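PDB 6WQY: cellulase from Bacteroides salanitronis, which probably hydrolyses internal beta-1,4-glucosidic bonds of cellulose through its family 5 glycoside hydrolase domain, the part of a longer protein modelled here. Local coordinates for residues I77-L82 with E95-R100; N99-V104 with N158-K163. All blocks are in the same frame, centred on the assembly; numbering follows the deposited sequence. Where two conformers were deposited one is given.

From the N terminus, the chain leaves barrel strand 74-77, runs through the loop 77-82 and, after twelve residues without helix or strand, enters helix 95-110; contact 1 closes this loop by bringing the first turn of the helix back against Val79 to Trp81. Contact 2 follows on the next turns and reaches much further, to 158-163, closing a span that holds strand 114-118 and most of helix 139-159. The two loops do not nest: they run end to end and share Asn99 and Arg100. Side by side, they meet where Leu98 CG packs on Arg159 CG and Val79 CG1 on Val101 CG2, joining one strand exit to two neighbouring outer helices.

Contact 1. Residues I77-L82 with E95-R100; sequences IPVTWL and ETYLNR. With MG (magnesium ion), chain D.
The loop leaving the second strand of the TIM barrel, 77-82, is met here by the helix that follows it, through Tyr97, Trp81 and Val79. Tyr97 turns the edge of its ring to the six-membered ring of Trp81 in an offset edge-to-face pair, planes 88° apart and centroids 5.6 Å apart. Its CD2 lies 3.8 Å from Trp81 CE3. With CG anti to the backbone N (chi1 -169°), the tyrosine reaches off the first turn of the helix toward the loop, and its OH comes 2.7 Å from Thr80 O, at most a weak hydrogen bond, because the hydroxyl proton has another acceptor within reach. Val79 CG1 packs 3.8 Å from Tyr97 CE2, and the same methyl lies over the rim of one face of the indole. This is the beta-alpha connection of a barrel unit, strand 74-77 leading into helix 95-110. Leu98 adds CD1 at the indole edge, 3.9 Å from Trp81 CH2, while Trp81 NE1 donates to the backbone O of Asn118, which holds the pyrrole edge. A serine in place of Tyr97 would probably open a gap beside the indole and leave Thr80 O without this partner. At the exposed start of the helix, away from this packing, Glu95 OE1 binds a magnesium ion at 2.0 Å; five waters complete an octahedral shell. His84 also stacks on the Tyr97 ring.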
loop_
_atom_site.group_PDB
_atom_site.type_symbol
_atom_site.label_atom_id
_atom_site.label_comp_id
_atom_site.label_asym_id
_atom_site.label_seq_id
_atom_site.Cartn_x
_atom_site.Cartn_y
_atom_site.Cartn_z
ATOM N N ILE A 77 6.776 0.499 2.085
ATOM C CA ILE A 77 8.005 0.313 1.328
ATOM C C ILE A 77 7.689 -0.736 0.265
ATOM O O ILE A 77 7.877 -1.947 0.488
ATOM C CB ILE A 77 9.144 -0.165 2.250
ATOM C CG1 ILE A 77 9.399 0.820 3.397
ATOM C CG2 ILE A 77 10.417 -0.393 1.440
ATOM C CD1 ILE A 77 10.167 0.226 4.560
ATOM N N PRO A 78 7.204 -0.335 -0.903
ATOM C CA PRO A 78 7.002 -1.303 -1.985
ATOM C C PRO A 78 8.345 -1.881 -2.397
ATOM O O PRO A 78 9.330 -1.148 -2.536
ATOM C CB PRO A 78 6.367 -0.474 -3.100
ATOM C CG PRO A 78 6.491 0.917 -2.730
ATOM C CD PRO A 78 6.787 1.023 -1.276
ATOM N N VAL A 79 8.383 -3.199 -2.626
ATOM C CA VAL A 79 9.620 -3.865 -3.028
ATOM C C VAL A 79 9.323 -4.747 -4.236
ATOM O O VAL A 79 8.513 -5.677 -4.144
ATOM C CB VAL A 79 10.236 -4.729 -1.913
ATOM C CG1 VAL A 79 11.541 -5.349 -2.422
ATOM C CG2 VAL A 79 10.480 -3.921 -0.656
ATOM N N THR A 80 9.999 -4.466 -5.346
ATOM C CA THR A 80 10.018 -5.346 -6.504
ATOM C C THR A 80 11.233 -6.254 -6.391
ATOM O O THR A 80 12.339 -5.786 -6.097
ATOM C CB THR A 80 10.064 -4.512 -7.778
ATOM O OG1 THR A 80 8.821 -3.812 -7.876
ATOM C CG2 THR A 80 10.274 -5.364 -9.020
ATOM N N TRP A 81 11.033 -7.560 -6.624
ATOM C CA TRP A 81 12.062 -8.561 -6.397
ATOM C C TRP A 81 12.566 -9.151 -7.709
ATOM O O TRP A 81 13.415 -10.058 -7.695
ATOM C CB TRP A 81 11.541 -9.672 -5.475
ATOM C CG TRP A 81 11.028 -9.175 -4.146
ATOM C CD1 TRP A 81 9.788 -8.688 -3.891
ATOM C CD2 TRP A 81 11.737 -9.114 -2.897
ATOM N NE1 TRP A 81 9.662 -8.336 -2.568
ATOM C CE2 TRP A 81 10.845 -8.590 -1.939
ATOM C CE3 TRP A 81 13.031 -9.448 -2.492
ATOM C CZ2 TRP A 81 11.209 -8.390 -0.612
ATOM C CZ3 TRP A 81 13.384 -9.242 -1.172
ATOM C CH2 TRP A 81 12.476 -8.730 -0.250
ATOM N N LEU A 82 12.042 -8.671 -8.834
ATOM C CA LEU A 82 12.417 -9.157 -10.150
ATOM C C LEU A 82 13.926 -9.103 -10.331
ATOM O O LEU A 82 14.588 -8.127 -9.980
ATOM C CB LEU A 82 11.736 -8.293 -11.219
ATOM C CG LEU A 82 10.211 -8.406 -11.286
ATOM C CD1 LEU A 82 9.659 -7.339 -12.234
ATOM C CD2 LEU A 82 9.788 -9.781 -11.713
ATOM N N GLU A 95 21.092 -12.247 -1.405
ATOM C CA GLU A 95 21.202 -11.822 -0.010
ATOM C C GLU A 95 21.445 -10.321 0.106
ATOM O O GLU A 95 20.955 -9.678 1.046
ATOM C CB GLU A 95 22.289 -12.608 0.719
ATOM C CG GLU A 95 22.060 -12.635 2.216
ATOM C CD GLU A 95 20.801 -13.396 2.578
ATOM O OE1 GLU A 95 20.622 -14.526 2.078
ATOM O OE2 GLU A 95 19.977 -12.850 3.347
ATOM N N THR A 96 22.229 -9.748 -0.808
ATOM C CA THR A 96 22.496 -8.316 -0.752
ATOM C C THR A 96 21.227 -7.506 -0.985
ATOM O O THR A 96 21.023 -6.474 -0.338
ATOM C CB THR A 96 23.580 -7.938 -1.746
ATOM O OG1 THR A 96 24.822 -8.506 -1.296
ATOM C CG2 THR A 96 23.746 -6.436 -1.863
ATOM N N TYR A 97 20.358 -7.944 -1.897
ATOM C CA TYR A 97 19.107 -7.210 -2.084
ATOM C C TYR A 97 18.238 -7.294 -0.836
ATOM O O TYR A 97 17.638 -6.299 -0.412
ATOM C CB TYR A 97 18.371 -7.719 -3.313
ATOM C CG TYR A 97 17.213 -6.820 -3.684
ATOM C CD1 TYR A 97 17.433 -5.498 -4.056
ATOM C CD2 TYR A 97 15.901 -7.270 -3.644
ATOM C CE1 TYR A 97 16.390 -4.656 -4.390
ATOM C CE2 TYR A 97 14.849 -6.433 -3.989
ATOM C CZ TYR A 97 15.096 -5.134 -4.363
ATOM O OH TYR A 97 14.096 -4.255 -4.719
ATOM N N LEU A 98 18.137 -8.482 -0.243
ATOM C CA LEU A 98 17.398 -8.619 1.005
ATOM C C LEU A 98 17.994 -7.739 2.094
ATOM O O LEU A 98 17.259 -7.133 2.886
ATOM C CB LEU A 98 17.366 -10.094 1.395
ATOM C CG LEU A 98 16.503 -10.517 2.571
ATOM C CD1 LEU A 98 15.067 -10.046 2.421
ATOM C CD2 LEU A 98 16.551 -12.027 2.719
ATOM N N ASN A 99 19.326 -7.635 2.140
ATOM C CA ASN A 99 19.954 -6.724 3.080
ATOM C C ASN A 99 19.524 -5.284 2.829
ATOM O O ASN A 99 19.302 -4.525 3.782
ATOM C CB ASN A 99 21.471 -6.845 2.990
ATOM C CG ASN A 99 22.160 -5.962 4.000
ATOM O OD1 ASN A 99 22.333 -6.345 5.160
ATOM N ND2 ASN A 99 22.557 -4.776 3.578
ATOM N N ARG A 100 19.435 -4.868 1.563
ATOM C CA ARG A 100 19.002 -3.503 1.272
ATOM C C ARG A 100 17.583 -3.260 1.786
ATOM O O ARG A 100 17.286 -2.202 2.354
ATOM C CB ARG A 100 19.083 -3.211 -0.224
ATOM C CG ARG A 100 18.560 -1.839 -0.622
ATOM C CD ARG A 100 19.305 -0.718 0.089
ATOM N NE ARG A 100 18.795 0.597 -0.274
ATOM C CZ ARG A 100 18.959 1.686 0.462
ATOM N NH1 ARG A 100 19.603 1.635 1.619
ATOM N NH2 ARG A 100 18.437 2.829 0.041
HETATM MG MG MG D . 19.337 -16.084 2.356
HETATM O O HOH W 1 20.544 -16.866 3.720
HETATM O O HOH W 2 18.477 -14.920 3.707
HETATM O O HOH W 3 20.263 -17.216 0.987
HETATM O O HOH W 4 17.897 -15.396 0.819
HETATM O O HOH W 5 17.877 -17.536 2.648
#

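Contact 2. Residues N99-V104 with N158-K163; sequences NRVAEV and NRFADK
Helix 95-110 passes the end of helix 139-159 with Ala102 CA and Phe160 CA 7.8 Å apart at the nearest backbone approach; Phe160 is the first residue to leave helical angles and opens a type I turn to Lys163. The small Ala102 is the point on which two flat groups converge. Phe160 comes edge-on, its CZ 3.6 Å from Ala102 CA and its CE1 3.7 Å from Ala102 CB, whereas the guanidinium of Arg159 presents a face, offset toward its rim, with NH2 3.5 Å from that same CB. The bend at chi2 (63°) of Arg159, after a first torsion anti to the backbone N, carries the guanidinium over the methyl. At the edge of the guanidinium, near its plane, Asn99 OD1 lies 3.7 Å from Arg159 NH2, and a water bridges the pair, donating to OD1 and accepting from NH2; the amide and guanidinium planes are 49° apart. A second water spans Ala102 O, at 2.8 Å, and Lys163 NZ, the latter bond weak; Lys163 NZ also forms a salt bridge with Glu109. Val101 CG1 packs more loosely, 4.1 Å from Phe160 CZ. Inward, Phe160 rests on Leu167 and Phe169 of barrel strand 167-170 and on Val105, so its ring lies between helix 95-110 and that strand, just past the end of helix 139-159.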
loop_
_atom_site.group_PDB
_atom_site.type_symbol
_atom_site.label_atom_id
_atom_site.label_comp_id
_atom_site.label_asym_id
_atom_site.label_seq_id
_atom_site.Cartn_x
_atom_site.Cartn_y
_atom_site.Cartn_z
ATOM N N ASN A 99 19.326 -7.635 2.140
ATOM C CA ASN A 99 19.954 -6.724 3.080
ATOM C C ASN A 99 19.524 -5.284 2.829
ATOM O O ASN A 99 19.302 -4.525 3.782
ATOM C CB ASN A 99 21.471 -6.845 2.990
ATOM C CG ASN A 99 22.160 -5.962 4.000
ATOM O OD1 ASN A 99 22.333 -6.345 5.160
ATOM N ND2 ASN A 99 22.557 -4.776 3.578
ATOM N N ARG A 100 19.435 -4.868 1.563
ATOM C CA ARG A 100 19.002 -3.503 1.272
ATOM C C ARG A 100 17.583 -3.260 1.786
ATOM O O ARG A 100 17.286 -2.202 2.354
ATOM C CB ARG A 100 19.083 -3.211 -0.224
ATOM C CG ARG A 100 18.560 -1.839 -0.622
ATOM C CD ARG A 100 19.305 -0.718 0.089
ATOM N NE ARG A 100 18.795 0.597 -0.274
ATOM C CZ ARG A 100 18.959 1.686 0.462
ATOM N NH1 ARG A 100 19.603 1.635 1.619
ATOM N NH2 ARG A 100 18.437 2.829 0.041
ATOM N N VAL A 101 16.683 -4.220 1.574
ATOM C CA VAL A 101 15.336 -4.084 2.125
ATOM C C VAL A 101 15.422 -3.914 3.642
ATOM O O VAL A 101 14.736 -3.065 4.238
ATOM C CB VAL A 101 14.468 -5.294 1.721
ATOM C CG1 VAL A 101 13.102 -5.214 2.370
ATOM C CG2 VAL A 101 14.325 -5.366 0.207
ATOM N N ALA A 102 16.274 -4.716 4.292
ATOM C CA ALA A 102 16.456 -4.597 5.734
ATOM C C ALA A 102 17.036 -3.247 6.138
ATOM O O ALA A 102 16.711 -2.739 7.227
ATOM C CB ALA A 102 17.331 -5.747 6.246
ATOM N N GLU A 103 17.890 -2.647 5.306
ATOM C CA GLU A 103 18.389 -1.308 5.609
ATOM C C GLU A 103 17.243 -0.305 5.661
ATOM O O GLU A 103 17.165 0.527 6.569
ATOM C CB GLU A 103 19.415 -0.863 4.567
ATOM C CG GLU A 103 20.738 -1.578 4.670
ATOM C CD GLU A 103 21.743 -1.177 3.610
ATOM O OE1 GLU A 103 21.422 -0.382 2.699
ATOM O OE2 GLU A 103 22.892 -1.687 3.678
ATOM N N VAL A 104 16.357 -0.359 4.677
ATOM C CA VAL A 104 15.266 0.602 4.594
ATOM C C VAL A 104 14.262 0.366 5.718
ATOM O O VAL A 104 13.809 1.324 6.354
ATOM C CB VAL A 104 14.640 0.572 3.188
ATOM C CG1 VAL A 104 13.482 1.552 3.099
ATOM C CG2 VAL A 104 15.691 0.917 2.142
ATOM N N ASN A 158 11.813 -14.964 7.696
ATOM C CA ASN A 158 12.950 -15.386 8.509
ATOM C C ASN A 158 13.949 -14.246 8.684
ATOM O O ASN A 158 14.556 -14.095 9.746
ATOM C CB ASN A 158 13.605 -16.623 7.901
ATOM C CG ASN A 158 12.838 -17.903 8.206
ATOM O OD1 ASN A 158 12.120 -17.997 9.191
ATOM N ND2 ASN A 158 13.015 -18.905 7.352
ATOM N N ARG A 159 14.145 -13.435 7.647
ATOM C CA ARG A 159 15.112 -12.340 7.720
ATOM C C ARG A 159 14.684 -11.269 8.711
ATOM O O ARG A 159 15.536 -10.547 9.246
ATOM C CB ARG A 159 15.306 -11.725 6.331
ATOM C CG ARG A 159 16.291 -10.580 6.254
ATOM C CD ARG A 159 17.694 -11.036 6.635
ATOM N NE ARG A 159 18.694 -9.986 6.494
ATOM C CZ ARG A 159 18.851 -8.985 7.358
ATOM N NH1 ARG A 159 18.074 -8.903 8.426
ATOM N NH2 ARG A 159 19.786 -8.076 7.161
ATOM N N PHE A 160 13.388 -11.148 8.963
ATOM C CA PHE A 160 12.825 -10.139 9.856
ATOM C C PHE A 160 12.217 -10.757 11.109
ATOM O O PHE A 160 11.415 -10.114 11.795
ATOM C CB PHE A 160 11.822 -9.272 9.096
ATOM C CG PHE A 160 12.471 -8.441 8.036
ATOM C CD1 PHE A 160 13.326 -7.405 8.393
ATOM C CD2 PHE A 160 12.274 -8.707 6.696
ATOM C CE1 PHE A 160 13.955 -6.641 7.430
ATOM C CE2 PHE A 160 12.905 -7.952 5.729
ATOM C CZ PHE A 160 13.749 -6.926 6.089
ATOM N N ALA A 161 12.617 -11.986 11.442
ATOM C CA ALA A 161 11.987 -12.702 12.547
ATOM C C ALA A 161 12.175 -11.986 13.874
ATOM O O ALA A 161 11.351 -12.146 14.780
ATOM C CB ALA A 161 12.554 -14.117 12.638
ATOM N N ASP A 162 13.249 -11.216 14.014
ATOM C CA ASP A 162 13.527 -10.514 15.256
ATOM C C ASP A 162 12.776 -9.195 15.389
ATOM O O ASP A 162 12.822 -8.586 16.464
ATOM C CB ASP A 162 15.034 -10.249 15.366
ATOM C CG ASP A 162 15.569 -9.429 14.199
ATOM O OD1 ASP A 162 15.063 -9.593 13.069
ATOM O OD2 ASP A 162 16.493 -8.618 14.415
ATOM N N LYS A 163 12.090 -8.742 14.356
ATOM C CA LYS A 163 11.447 -7.438 14.399
ATOM C C LYS A 163 10.081 -7.517 15.058
ATOM O O LYS A 163 9.329 -8.473 14.848
ATOM C CB LYS A 163 11.293 -6.873 12.986
ATOM C CG LYS A 163 12.601 -6.697 12.247
ATOM C CD LYS A 163 13.579 -5.791 12.983
ATOM C CE LYS A 163 14.753 -5.427 12.087
ATOM N NZ LYS A 163 15.739 -4.565 12.786
HETATM O O HOH W 6 22.211 -9.026 5.812
HETATM O O HOH W 7 16.729 -4.074 9.702
#